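Local coordinates for protein sniffer CG10964-PA (Drosophila melanogaster, PDB 1SNY) that binds NADP in a Rossmann fold of the short-chain dehydrogenase/reductase family and probably reduces carbonyl compounds as an NADPH-dependent carbonyl reductase, at residues Tyr208-Pro219 with Leu249-Tyr260; Leu106-Pro114 with Thr130-Leu141. One frame throughout, in Å; residues are numbered along the deposited sequence. Where two conformers were deposited one is given.

Contact 1 (Tyr208-Pro219 with Leu249-Tyr260); sequences YPQRIMCVSLHP and LGEKQNGGFVNY. With NAP (NADP nicotinamide-adenine-dinucleotide phosphate), chain B.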
loop_
_atom_site.group_PDB
_atom_site.type_symbol
_atom_site.label_atom_id
_atom_site.label_comp_id
_atom_site.label_asym_id
_atom_site.label_seq_id
_atom_site.Cartn_x
_atom_site.Cartn_y
_atom_site.Cartn_z
ATOM N N TYR A 208 15.644 12.396 -7.491
ATOM C CA TYR A 208 17.101 12.339 -7.469
ATOM C C TYR A 208 17.773 13.436 -8.296
ATOM O O TYR A 208 18.810 13.971 -7.894
ATOM C CB TYR A 208 17.605 10.977 -7.946
ATOM C CG TYR A 208 19.111 10.868 -7.846
ATOM C CD1 TYR A 208 19.744 10.909 -6.607
ATOM C CD2 TYR A 208 19.906 10.802 -8.990
ATOM C CE1 TYR A 208 21.136 10.892 -6.506
ATOM C CE2 TYR A 208 21.297 10.787 -8.901
ATOM C CZ TYR A 208 21.904 10.833 -7.657
ATOM O OH TYR A 208 23.278 10.828 -7.557
ATOM N N PRO A 209 17.210 13.771 -9.473
ATOM C CA PRO A 209 17.782 14.817 -10.330
ATOM C C PRO A 209 18.016 16.128 -9.582
ATOM O O PRO A 209 19.051 16.772 -9.758
ATOM C CB PRO A 209 16.737 14.969 -11.427
ATOM C CG PRO A 209 16.241 13.579 -11.585
ATOM C CD PRO A 209 16.079 13.114 -10.151
ATOM N N GLN A 210 17.045 16.529 -8.763
ATOM C CA GLN A 210 17.176 17.761 -7.986
ATOM C C GLN A 210 17.840 17.468 -6.647
ATOM O O GLN A 210 17.997 18.358 -5.809
ATOM C CB GLN A 210 15.812 18.417 -7.750
ATOM C CG GLN A 210 15.154 18.990 -8.995
ATOM C CD GLN A 210 14.438 17.941 -9.828
ATOM O OE1 GLN A 210 13.888 18.241 -10.887
ATOM N NE2 GLN A 210 14.434 16.706 -9.346
ATOM N N ARG A 211 18.230 16.210 -6.458
ATOM C CA ARG A 211 18.894 15.761 -5.240
ATOM C C ARG A 211 18.078 15.990 -3.969
ATOM O O ARG A 211 18.610 16.453 -2.959
ATOM C CB ARG A 211 20.262 16.440 -5.106
ATOM C CG ARG A 211 21.246 16.076 -6.208
ATOM C CD ARG A 211 21.598 14.601 -6.154
ATOM N NE ARG A 211 22.700 14.260 -7.052
ATOM C CZ ARG A 211 22.593 14.125 -8.370
ATOM N NH1 ARG A 211 21.426 14.301 -8.976
ATOM N NH2 ARG A 211 23.663 13.802 -9.083
ATOM N N ILE A 212 16.784 15.671 -4.027
ATOM C CA ILE A 212 15.901 15.805 -2.877
ATOM C C ILE A 212 15.806 14.421 -2.250
ATOM O O ILE A 212 15.383 13.468 -2.897
ATOM C CB ILE A 212 14.480 16.275 -3.289
ATOM C CG1 ILE A 212 14.555 17.668 -3.912
ATOM C CG2 ILE A 212 13.558 16.279 -2.061
ATOM C CD1 ILE A 212 13.220 18.163 -4.493
HETATM N N MSE A 213 16.209 14.320 -0.993
HETATM C CA MSE A 213 16.206 13.052 -0.275
HETATM C C MSE A 213 14.818 12.648 0.226
HETATM O O MSE A 213 14.050 13.489 0.689
HETATM C CB MSE A 213 17.179 13.152 0.910
HETATM C CG MSE A 213 17.381 11.867 1.700
HETATM SE SE MSE A 213 18.680 12.095 3.121
HETATM C CE MSE A 213 17.490 12.699 4.514
ATOM N N CYS A 214 14.488 11.365 0.104
ATOM C CA CYS A 214 13.211 10.874 0.609
ATOM C C CYS A 214 13.444 9.573 1.343
ATOM O O CYS A 214 14.067 8.645 0.812
ATOM C CB CYS A 214 12.187 10.652 -0.506
ATOM S SG CYS A 214 10.541 10.231 0.171
ATOM N N VAL A 215 12.964 9.507 2.576
ATOM C CA VAL A 215 13.140 8.309 3.368
ATOM C C VAL A 215 11.920 8.053 4.221
ATOM O O VAL A 215 11.214 8.988 4.609
ATOM C CB VAL A 215 14.353 8.432 4.336
ATOM C CG1 VAL A 215 15.619 8.818 3.569
ATOM C CG2 VAL A 215 14.045 9.459 5.413
ATOM N N SER A 216 11.664 6.778 4.491
ATOM C CA SER A 216 10.576 6.398 5.374
ATOM C C SER A 216 11.267 6.149 6.702
ATOM O O SER A 216 12.358 5.570 6.741
ATOM C CB SER A 216 9.904 5.106 4.915
ATOM O OG SER A 216 9.050 5.342 3.813
ATOM N N LEU A 217 10.646 6.574 7.789
ATOM C CA LEU A 217 11.265 6.379 9.083
ATOM C C LEU A 217 10.283 5.866 10.122
ATOM O O LEU A 217 9.175 6.378 10.268
ATOM C CB LEU A 217 11.917 7.698 9.547
ATOM C CG LEU A 217 12.724 7.698 10.853
ATOM C CD1 LEU A 217 13.851 8.716 10.752
ATOM C CD2 LEU A 217 11.823 8.006 12.037
ATOM N N HIS A 218 10.700 4.819 10.823
ATOM C CA HIS A 218 9.913 4.224 11.889
ATOM C C HIS A 218 10.460 4.872 13.152
ATOM O O HIS A 218 11.655 4.788 13.427
ATOM C CB HIS A 218 10.133 2.709 11.930
ATOM C CG HIS A 218 9.586 2.051 13.158
ATOM N ND1 HIS A 218 8.254 2.107 13.503
ATOM C CD2 HIS A 218 10.196 1.326 14.128
ATOM C CE1 HIS A 218 8.065 1.447 14.632
ATOM N NE2 HIS A 218 9.227 0.964 15.033
ATOM N N PRO A 219 9.596 5.540 13.927
ATOM C CA PRO A 219 9.995 6.215 15.161
ATOM C C PRO A 219 10.158 5.268 16.341
ATOM O O PRO A 219 10.383 5.708 17.469
ATOM C CB PRO A 219 8.855 7.202 15.377
ATOM C CG PRO A 219 7.666 6.381 14.941
ATOM C CD PRO A 219 8.159 5.749 13.659
ATOM N N LEU A 249 21.214 11.695 8.087
ATOM C CA LEU A 249 20.860 10.966 6.873
ATOM C C LEU A 249 21.473 11.629 5.647
ATOM O O LEU A 249 21.454 12.853 5.517
ATOM C CB LEU A 249 19.334 10.899 6.718
ATOM C CG LEU A 249 18.563 10.162 7.817
ATOM C CD1 LEU A 249 17.066 10.306 7.584
ATOM C CD2 LEU A 249 18.962 8.687 7.828
ATOM N N GLY A 250 22.018 10.813 4.751
ATOM C CA GLY A 250 22.636 11.334 3.546
ATOM C C GLY A 250 22.216 10.571 2.306
ATOM O O GLY A 250 21.314 9.734 2.368
ATOM N N GLU A 251 22.884 10.846 1.189
ATOM C CA GLU A 251 22.573 10.210 -0.089
ATOM C C GLU A 251 22.578 8.685 -0.051
ATOM O O GLU A 251 21.821 8.037 -0.778
ATOM C CB GLU A 251 23.542 10.692 -1.173
ATOM C CG GLU A 251 23.114 10.300 -2.578
ATOM C CD GLU A 251 23.886 11.026 -3.664
ATOM O OE1 GLU A 251 24.130 12.243 -3.515
ATOM O OE2 GLU A 251 24.231 10.387 -4.680
ATOM N N LYS A 252 23.423 8.112 0.799
ATOM C CA LYS A 252 23.513 6.663 0.906
ATOM C C LYS A 252 22.233 6.031 1.442
ATOM O O LYS A 252 21.912 4.891 1.094
ATOM C CB LYS A 252 24.696 6.275 1.797
ATOM C CG LYS A 252 26.049 6.652 1.220
ATOM C CD LYS A 252 27.182 6.086 2.056
ATOM C CE LYS A 252 28.533 6.434 1.452
ATOM N NZ LYS A 252 28.604 6.020 0.023
ATOM N N GLN A 253 21.506 6.768 2.279
ATOM C CA GLN A 253 20.263 6.260 2.854
ATOM C C GLN A 253 19.038 6.717 2.066
ATOM O O GLN A 253 17.910 6.462 2.473
ATOM C CB GLN A 253 20.111 6.716 4.306
ATOM C CG GLN A 253 21.246 6.304 5.224
ATOM C CD GLN A 253 22.518 7.072 4.938
ATOM O OE1 GLN A 253 22.540 8.302 5.006
ATOM N NE2 GLN A 253 23.587 6.350 4.613
ATOM N N ASN A 254 19.268 7.384 0.943
ATOM C CA ASN A 254 18.189 7.891 0.102
ATOM C C ASN A 254 17.272 6.795 -0.429
ATOM O O ASN A 254 17.737 5.796 -0.984
ATOM C CB ASN A 254 18.774 8.685 -1.062
ATOM C CG ASN A 254 17.714 9.396 -1.868
ATOM O OD1 ASN A 254 16.697 9.837 -1.324
ATOM N ND2 ASN A 254 17.950 9.536 -3.166
ATOM N N GLY A 255 15.965 6.998 -0.264
ATOM C CA GLY A 255 14.991 6.027 -0.723
ATOM C C GLY A 255 14.898 4.825 0.195
ATOM O O GLY A 255 14.292 3.811 -0.153
ATOM N N GLY A 256 15.480 4.945 1.381
ATOM C CA GLY A 256 15.476 3.843 2.320
ATOM C C GLY A 256 14.444 3.886 3.425
ATOM O O GLY A 256 13.721 4.863 3.612
ATOM N N PHE A 257 14.393 2.789 4.164
ATOM C CA PHE A 257 13.486 2.613 5.276
ATOM C C PHE A 257 14.410 2.471 6.477
ATOM O O PHE A 257 15.188 1.509 6.572
ATOM C CB PHE A 257 12.664 1.346 5.036
ATOM C CG PHE A 257 11.578 1.097 6.041
ATOM C CD1 PHE A 257 11.139 2.102 6.904
ATOM C CD2 PHE A 257 10.961 -0.155 6.098
ATOM C CE1 PHE A 257 10.105 1.864 7.808
ATOM C CE2 PHE A 257 9.928 -0.408 6.993
ATOM C CZ PHE A 257 9.493 0.606 7.857
ATOM N N VAL A 258 14.361 3.442 7.376
ATOM C CA VAL A 258 15.235 3.398 8.535
ATOM C C VAL A 258 14.524 3.479 9.874
ATOM O O VAL A 258 13.439 4.054 10.003
ATOM C CB VAL A 258 16.295 4.525 8.476
ATOM C CG1 VAL A 258 16.998 4.507 7.128
ATOM C CG2 VAL A 258 15.640 5.870 8.722
ATOM N N ASN A 259 15.166 2.885 10.871
ATOM C CA ASN A 259 14.678 2.865 12.238
ATOM C C ASN A 259 14.948 4.258 12.825
ATOM O O ASN A 259 15.622 5.080 12.198
ATOM C CB ASN A 259 15.435 1.769 13.000
ATOM C CG ASN A 259 14.803 1.426 14.335
ATOM O OD1 ASN A 259 13.579 1.422 14.473
ATOM N ND2 ASN A 259 15.643 1.108 15.326
ATOM N N TYR A 260 14.421 4.534 14.014
ATOM C CA TYR A 260 14.608 5.849 14.626
ATOM C C TYR A 260 16.064 6.185 14.945
ATOM O O TYR A 260 16.406 7.354 15.135
ATOM C CB TYR A 260 13.757 5.960 15.891
ATOM C CG TYR A 260 14.177 5.027 17.000
ATOM C CD1 TYR A 260 15.208 5.370 17.872
ATOM C CD2 TYR A 260 13.539 3.805 17.179
ATOM C CE1 TYR A 260 15.592 4.518 18.903
ATOM C CE2 TYR A 260 13.914 2.944 18.204
ATOM C CZ TYR A 260 14.941 3.308 19.063
ATOM O OH TYR A 260 15.302 2.470 20.093
HETATM P PA NAP B . -1.224 10.416 17.359
HETATM O O1A NAP B . -2.498 9.853 17.145
HETATM O O2A NAP B . -0.670 10.859 18.696
HETATM O O5B NAP B . -1.034 11.689 16.409
HETATM C C5B NAP B . -1.508 11.635 15.038
HETATM C C4B NAP B . -1.344 13.125 14.604
HETATM O O4B NAP B . -1.795 13.198 13.172
HETATM C C3B NAP B . -2.285 14.138 15.330
HETATM O O3B NAP B . -1.551 15.367 15.454
HETATM C C2B NAP B . -3.477 14.217 14.401
HETATM O O2B NAP B . -4.312 15.360 14.531
HETATM C C1B NAP B . -2.812 14.155 13.007
HETATM N N9A NAP B . -3.817 13.802 12.018
HETATM C C8A NAP B . -4.578 12.665 11.830
HETATM N N7A NAP B . -5.412 12.737 10.798
HETATM C C5A NAP B . -5.175 14.004 10.287
HETATM C C6A NAP B . -5.761 14.662 9.191
HETATM N N6A NAP B . -6.725 14.183 8.365
HETATM N N1A NAP B . -5.303 15.964 8.911
HETATM C C2A NAP B . -4.308 16.570 9.695
HETATM N N3A NAP B . -3.718 15.944 10.784
HETATM C C4A NAP B . -4.185 14.662 11.038
HETATM O O3 NAP B . -0.130 9.428 16.792
HETATM P PN NAP B . 1.445 9.455 16.768
HETATM O O1N NAP B . 1.990 8.327 17.540
HETATM O O2N NAP B . 1.848 10.820 17.203
HETATM O O5D NAP B . 1.754 9.178 15.239
HETATM C C5D NAP B . 2.713 10.025 14.517
HETATM C C4D NAP B . 3.140 9.285 13.261
HETATM O O4D NAP B . 4.033 8.197 13.615
HETATM C C3D NAP B . 1.991 8.616 12.439
HETATM O O3D NAP B . 2.209 8.789 11.018
HETATM C C2D NAP B . 2.056 7.167 12.897
HETATM O O2D NAP B . 1.465 6.263 11.990
HETATM C C1D NAP B . 3.514 6.950 13.046
HETATM N N1N NAP B . 3.955 5.919 14.012
HETATM C C2N NAP B . 3.695 5.941 15.421
HETATM C C3N NAP B . 4.193 4.875 16.187
HETATM C C7N NAP B . 3.945 4.848 17.701
HETATM O O7N NAP B . 4.405 3.897 18.307
HETATM N N7N NAP B . 3.278 5.800 18.296
HETATM C C4N NAP B . 4.952 3.777 15.574
HETATM C C5N NAP B . 5.176 3.813 14.176
HETATM C C6N NAP B . 4.683 4.878 13.378
HETATM P P2B NAP B . -5.626 15.405 15.514
HETATM O O1X NAP B . -5.081 15.656 16.923
HETATM O O2X NAP B . -6.369 16.566 14.941
HETATM O O3X NAP B . -6.319 14.054 15.411
HETATM O O HOH W 1 16.552 11.523 -4.443
#
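Cys214 O accepts the shortest bond between the two segments, from Gly255 N at 2.7 Å, and the same cysteine gives its N-H to Asn254. That donation, Cys214 N to Asn254 OD1 at 3.0 Å, is nearly straight (166° at the hydrogen); here a side-chain oxygen, not a backbone one, takes the strand N-H ahead of the regular ladder. With CG set opposite the backbone N (chi1 -172°), Asn254 also reaches a water through ND2, at 2.7 Å, and that water donates to Ile212 O. The parallel pairing then runs on through Ser216 N to Gly256 O, Val258 N to Ser216 O and His218 N to Val258 O.

At the other end of segment 208-219, Tyr208 OH donates to Glu251 OE2 at 3.1 Å from above the carboxylate plane; ring and carboxylate planes stand 76° apart. Arg211 NH1 lies over one face of this ring, offset toward the rim, and bonds to Tyr208 O. Apolar contact joins Val215 CG2 to Leu249 CD1 at 3.8 Å, and the selenomethionine methyl of Met213 presses on Leu249 CB.

Pro219 CD lies 3.6 Å from NADP C5N, on the nicotinamide. The pairing belongs to a beta-alpha-beta unit: strand 213-217 bonds to strand 167-171 along its other edge, helix 235-248 packs on Leu217, and helix 187-207 meets Cys214 and Phe257.

Contact 2 (Leu106-Pro114 with Thr130-Leu141); sequences LFNNAGIAP and TLQTNTVVPIML. With NAP (NADP nicotinamide-adenine-dinucleotide phosphate), chain B.
The Asn-Asn-Ala-Gly motif, Asn108 to Gly111, lines part of the NADP pocket of this short-chain dehydrogenase/reductase fold where it passes helix 130-141. Just beyond the motif, the Asn134 amide pairs with both backbone polar atoms of Ile112. Ile112 N donates to Asn134 OD1 at 2.9 Å, in the carbonyl plane and on a lone pair, with 154° at the hydrogen. In return Asn134 ND2 donates to Ile112 O at 2.8 Å, the acceptor lying 20° out of the amide plane. Ser192 OG is a second partner of ND2, which helps fix the rotation of the amide. A leucine in place of Asn134 would probably leave Ile112 N and O without these mates and let the cofactor-lining loop drift.

The two branches of Ile112 part company at chi1 55°: CG2 touches NADP N7A of the adenine at 3.5 Å, while CD1 crosses to Thr133 CB at 3.8 Å. A water links Ala110 O with Thr133 O, 2.9 Å from the latter; in the widened turn of the helix, Pro138 brings no N-H to that carbonyl. Asn108 lays its amide against Pro138, where ND2 to Pro138 O, at 3.4 Å, is a weak bond; its stronger partner is Asn170. Farther along, Leu106 CD1 meets Leu141 CD2 at 3.7 Å. Leu131, Val136, Ile139 and Met140 of the helix face the second subunit.

NADP O3D donates to Asn109 O at 2.8 Å, so a loop held to the helix through Ile112 and, by way of a water, Ala110 O offers a backbone carbonyl to the nicotinamide ribose, consistent with this loop presenting main-chain atoms to the cofactor, held in place by the Asn134 pair.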
loop_
_atom_site.group_PDB
_atom_site.type_symbol
_atom_site.label_atom_id
_atom_site.label_comp_id
_atom_site.label_asym_id
_atom_site.label_seq_id
_atom_site.Cartn_x
_atom_site.Cartn_y
_atom_site.Cartn_z
ATOM N N LEU A 106 10.071 18.455 4.353
ATOM C CA LEU A 106 8.651 18.180 4.474
ATOM C C LEU A 106 8.637 16.930 5.326
ATOM O O LEU A 106 9.187 15.898 4.928
ATOM C CB LEU A 106 7.999 17.882 3.116
ATOM C CG LEU A 106 6.647 17.148 3.195
ATOM C CD1 LEU A 106 5.628 18.011 3.935
ATOM C CD2 LEU A 106 6.149 16.810 1.794
ATOM N N PHE A 107 8.034 17.025 6.505
ATOM C CA PHE A 107 7.964 15.877 7.389
ATOM C C PHE A 107 6.514 15.445 7.544
ATOM O O PHE A 107 5.775 16.008 8.358
ATOM C CB PHE A 107 8.579 16.219 8.751
ATOM C CG PHE A 107 8.997 15.013 9.555
ATOM C CD1 PHE A 107 10.064 15.098 10.445
ATOM C CD2 PHE A 107 8.328 13.800 9.428
ATOM C CE1 PHE A 107 10.459 13.994 11.194
ATOM C CE2 PHE A 107 8.716 12.685 10.176
ATOM C CZ PHE A 107 9.781 12.783 11.057
ATOM N N ASN A 108 6.118 14.462 6.729
ATOM C CA ASN A 108 4.774 13.892 6.744
ATOM C C ASN A 108 4.640 13.062 8.012
ATOM O O ASN A 108 5.088 11.917 8.057
ATOM C CB ASN A 108 4.563 12.979 5.523
ATOM C CG ASN A 108 4.225 13.751 4.262
ATOM O OD1 ASN A 108 3.335 14.595 4.267
ATOM N ND2 ASN A 108 4.924 13.449 3.168
ATOM N N ASN A 109 4.006 13.625 9.035
ATOM C CA ASN A 109 3.867 12.917 10.302
ATOM C C ASN A 109 2.432 12.539 10.599
ATOM O O ASN A 109 2.178 11.554 11.287
ATOM C CB ASN A 109 4.421 13.776 11.439
ATOM C CG ASN A 109 4.183 13.163 12.802
ATOM O OD1 ASN A 109 4.754 12.125 13.142
ATOM N ND2 ASN A 109 3.330 13.800 13.590
ATOM N N ALA A 110 1.499 13.328 10.080
ATOM C CA ALA A 110 0.081 13.078 10.285
ATOM C C ALA A 110 -0.286 11.663 9.857
ATOM O O ALA A 110 -0.021 11.254 8.729
ATOM C CB ALA A 110 -0.747 14.084 9.498
ATOM N N GLY A 111 -0.905 10.922 10.767
ATOM C CA GLY A 111 -1.305 9.565 10.462
ATOM C C GLY A 111 -2.402 9.112 11.400
ATOM O O GLY A 111 -2.657 9.762 12.413
ATOM N N ILE A 112 -3.064 8.011 11.054
ATOM C CA ILE A 112 -4.123 7.449 11.881
ATOM C C ILE A 112 -4.004 5.936 11.878
ATOM O O ILE A 112 -3.478 5.348 10.937
ATOM C CB ILE A 112 -5.535 7.814 11.363
ATOM C CG1 ILE A 112 -5.677 7.387 9.905
ATOM C CG2 ILE A 112 -5.791 9.304 11.550
ATOM C CD1 ILE A 112 -7.067 7.624 9.298
ATOM N N ALA A 113 -4.490 5.315 12.946
ATOM C CA ALA A 113 -4.471 3.866 13.081
ATOM C C ALA A 113 -5.789 3.452 13.712
ATOM O O ALA A 113 -6.035 3.737 14.884
ATOM C CB ALA A 113 -3.304 3.432 13.966
ATOM N N PRO A 114 -6.665 2.789 12.944
ATOM C CA PRO A 114 -7.946 2.373 13.522
ATOM C C PRO A 114 -7.739 1.295 14.576
ATOM O O PRO A 114 -6.644 0.753 14.713
ATOM C CB PRO A 114 -8.713 1.860 12.313
ATOM C CG PRO A 114 -7.614 1.256 11.473
ATOM C CD PRO A 114 -6.535 2.312 11.555
ATOM N N THR A 130 -8.096 5.040 6.032
ATOM C CA THR A 130 -6.722 4.924 6.509
ATOM C C THR A 130 -5.778 5.127 5.329
ATOM O O THR A 130 -4.765 5.810 5.441
ATOM C CB THR A 130 -6.470 3.558 7.166
ATOM O OG1 THR A 130 -7.318 3.428 8.313
ATOM C CG2 THR A 130 -5.013 3.433 7.614
ATOM N N LEU A 131 -6.123 4.537 4.194
ATOM C CA LEU A 131 -5.304 4.698 3.005
ATOM C C LEU A 131 -5.272 6.162 2.549
ATOM O O LEU A 131 -4.252 6.651 2.070
ATOM C CB LEU A 131 -5.826 3.787 1.894
ATOM C CG LEU A 131 -5.485 2.303 2.088
ATOM C CD1 LEU A 131 -6.367 1.442 1.200
ATOM C CD2 LEU A 131 -4.004 2.068 1.767
ATOM N N GLN A 132 -6.383 6.879 2.695
ATOM C CA GLN A 132 -6.389 8.281 2.274
ATOM C C GLN A 132 -5.488 9.178 3.130
ATOM O O GLN A 132 -4.728 9.985 2.604
ATOM C CB GLN A 132 -7.823 8.837 2.290
ATOM C CG GLN A 132 -7.887 10.286 1.886
ATOM C CD GLN A 132 -9.292 10.825 1.931
ATOM O OE1 GLN A 132 -9.931 10.812 2.980
ATOM N NE2 GLN A 132 -9.785 11.294 0.790
ATOM N N THR A 133 -5.560 9.029 4.447
ATOM C CA THR A 133 -4.762 9.850 5.353
ATOM C C THR A 133 -3.291 9.439 5.466
ATOM O O THR A 133 -2.403 10.294 5.502
ATOM C CB THR A 133 -5.361 9.847 6.780
ATOM O OG1 THR A 133 -6.632 10.513 6.772
ATOM C CG2 THR A 133 -4.423 10.552 7.754
ATOM N N ASN A 134 -3.034 8.135 5.516
ATOM C CA ASN A 134 -1.660 7.653 5.663
ATOM C C ASN A 134 -0.885 7.503 4.359
ATOM O O ASN A 134 0.351 7.462 4.365
ATOM C CB ASN A 134 -1.656 6.302 6.392
ATOM C CG ASN A 134 -2.045 6.429 7.851
ATOM O OD1 ASN A 134 -2.494 7.483 8.296
ATOM N ND2 ASN A 134 -1.883 5.345 8.606
ATOM N N THR A 135 -1.589 7.434 3.239
ATOM C CA THR A 135 -0.903 7.224 1.964
ATOM C C THR A 135 -1.093 8.344 0.947
ATOM O O THR A 135 -0.124 8.960 0.481
ATOM C CB THR A 135 -1.368 5.898 1.324
ATOM O OG1 THR A 135 -1.284 4.844 2.293
ATOM C CG2 THR A 135 -0.511 5.554 0.096
ATOM N N VAL A 136 -2.349 8.616 0.611
ATOM C CA VAL A 136 -2.654 9.644 -0.372
ATOM C C VAL A 136 -2.219 11.041 0.061
ATOM O O VAL A 136 -1.634 11.777 -0.731
ATOM C CB VAL A 136 -4.161 9.634 -0.704
ATOM C CG1 VAL A 136 -4.475 10.709 -1.742
ATOM C CG2 VAL A 136 -4.554 8.268 -1.246
ATOM N N VAL A 137 -2.486 11.407 1.314
ATOM C CA VAL A 137 -2.100 12.726 1.808
ATOM C C VAL A 137 -0.595 12.980 1.674
ATOM O O VAL A 137 -0.170 13.977 1.100
ATOM C CB VAL A 137 -2.540 12.926 3.280
ATOM C CG1 VAL A 137 -1.846 14.149 3.874
ATOM C CG2 VAL A 137 -4.065 13.120 3.344
ATOM N N PRO A 138 0.239 12.071 2.198
ATOM C CA PRO A 138 1.681 12.309 2.069
ATOM C C PRO A 138 2.129 12.488 0.613
ATOM O O PRO A 138 3.014 13.288 0.329
ATOM C CB PRO A 138 2.290 11.064 2.710
ATOM C CG PRO A 138 1.286 10.702 3.757
ATOM C CD PRO A 138 -0.034 10.887 3.028
ATOM N N ILE A 139 1.528 11.731 -0.303
ATOM C CA ILE A 139 1.894 11.829 -1.719
ATOM C C ILE A 139 1.461 13.181 -2.280
ATOM O O ILE A 139 2.214 13.851 -2.980
ATOM C CB ILE A 139 1.223 10.709 -2.569
ATOM C CG1 ILE A 139 1.776 9.334 -2.167
ATOM C CG2 ILE A 139 1.440 10.978 -4.058
ATOM C CD1 ILE A 139 1.096 8.165 -2.877
HETATM N N MSE A 140 0.236 13.578 -1.968
HETATM C CA MSE A 140 -0.270 14.846 -2.466
HETATM C C MSE A 140 0.412 16.056 -1.844
HETATM O O MSE A 140 0.603 17.065 -2.522
HETATM C CB MSE A 140 -1.786 14.923 -2.281
HETATM C CG MSE A 140 -2.553 13.876 -3.091
HETATM SE SE MSE A 140 -2.218 13.879 -4.997
HETATM C CE MSE A 140 -3.319 15.424 -5.509
ATOM N N LEU A 141 0.795 15.970 -0.574
ATOM C CA LEU A 141 1.483 17.092 0.054
ATOM C C LEU A 141 2.890 17.179 -0.534
ATOM O O LEU A 141 3.413 18.269 -0.752
ATOM C CB LEU A 141 1.556 16.923 1.579
ATOM C CG LEU A 141 2.106 18.144 2.331
ATOM C CD1 LEU A 141 1.373 19.408 1.877
ATOM C CD2 LEU A 141 1.939 17.958 3.828
HETATM P PA NAP B . -1.224 10.416 17.359
HETATM O O1A NAP B . -2.498 9.853 17.145
HETATM O O2A NAP B . -0.670 10.859 18.696
HETATM O O5B NAP B . -1.034 11.689 16.409
HETATM C C5B NAP B . -1.508 11.635 15.038
HETATM C C4B NAP B . -1.344 13.125 14.604
HETATM O O4B NAP B . -1.795 13.198 13.172
HETATM C C3B NAP B . -2.285 14.138 15.330
HETATM O O3B NAP B . -1.551 15.367 15.454
HETATM C C2B NAP B . -3.477 14.217 14.401
HETATM O O2B NAP B . -4.312 15.360 14.531
HETATM C C1B NAP B . -2.812 14.155 13.007
HETATM N N9A NAP B . -3.817 13.802 12.018
HETATM C C8A NAP B . -4.578 12.665 11.830
HETATM N N7A NAP B . -5.412 12.737 10.798
HETATM C C5A NAP B . -5.175 14.004 10.287
HETATM C C6A NAP B . -5.761 14.662 9.191
HETATM N N6A NAP B . -6.725 14.183 8.365
HETATM N N1A NAP B . -5.303 15.964 8.911
HETATM C C2A NAP B . -4.308 16.570 9.695
HETATM N N3A NAP B . -3.718 15.944 10.784
HETATM C C4A NAP B . -4.185 14.662 11.038
HETATM O O3 NAP B . -0.130 9.428 16.792
HETATM P PN NAP B . 1.445 9.455 16.768
HETATM O O1N NAP B . 1.990 8.327 17.540
HETATM O O2N NAP B . 1.848 10.820 17.203
HETATM O O5D NAP B . 1.754 9.178 15.239
HETATM C C5D NAP B . 2.713 10.025 14.517
HETATM C C4D NAP B . 3.140 9.285 13.261
HETATM O O4D NAP B . 4.033 8.197 13.615
HETATM C C3D NAP B . 1.991 8.616 12.439
HETATM O O3D NAP B . 2.209 8.789 11.018
HETATM C C2D NAP B . 2.056 7.167 12.897
HETATM O O2D NAP B . 1.465 6.263 11.990
HETATM C C1D NAP B . 3.514 6.950 13.046
HETATM N N1N NAP B . 3.955 5.919 14.012
HETATM C C2N NAP B . 3.695 5.941 15.421
HETATM C C3N NAP B . 4.193 4.875 16.187
HETATM C C7N NAP B . 3.945 4.848 17.701
HETATM O O7N NAP B . 4.405 3.897 18.307
HETATM N N7N NAP B . 3.278 5.800 18.296
HETATM C C4N NAP B . 4.952 3.777 15.574
HETATM C C5N NAP B . 5.176 3.813 14.176
HETATM C C6N NAP B . 4.683 4.878 13.378
HETATM P P2B NAP B . -5.626 15.405 15.514
HETATM O O1X NAP B . -5.081 15.656 16.923
HETATM O O2X NAP B . -6.369 16.566 14.941
HETATM O O3X NAP B . -6.319 14.054 15.411
HETATM O O HOH W 2 -0.679 12.388 6.547
#

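Contact 2 closes before contact 1 opens along the chain, and their centres lie about 17 Å apart, with nearest atoms about 5 Å apart and no touch. Both belong to one parallel sheet, in which strand 167-171 separates strand 105-108 from strand 213-217, and strand 257-258 forms the outer edge within the chain. Asn170 on that intervening strand serves both sides, bonding to the Asn108 side chain and to the backbone of Val215 and Leu217. The strand ends converge on NADP: segment 106-114 meets the adenine and riboses, whereas segment 208-219 reaches the nicotinamide. Together they frame different parts of one extended cofactor.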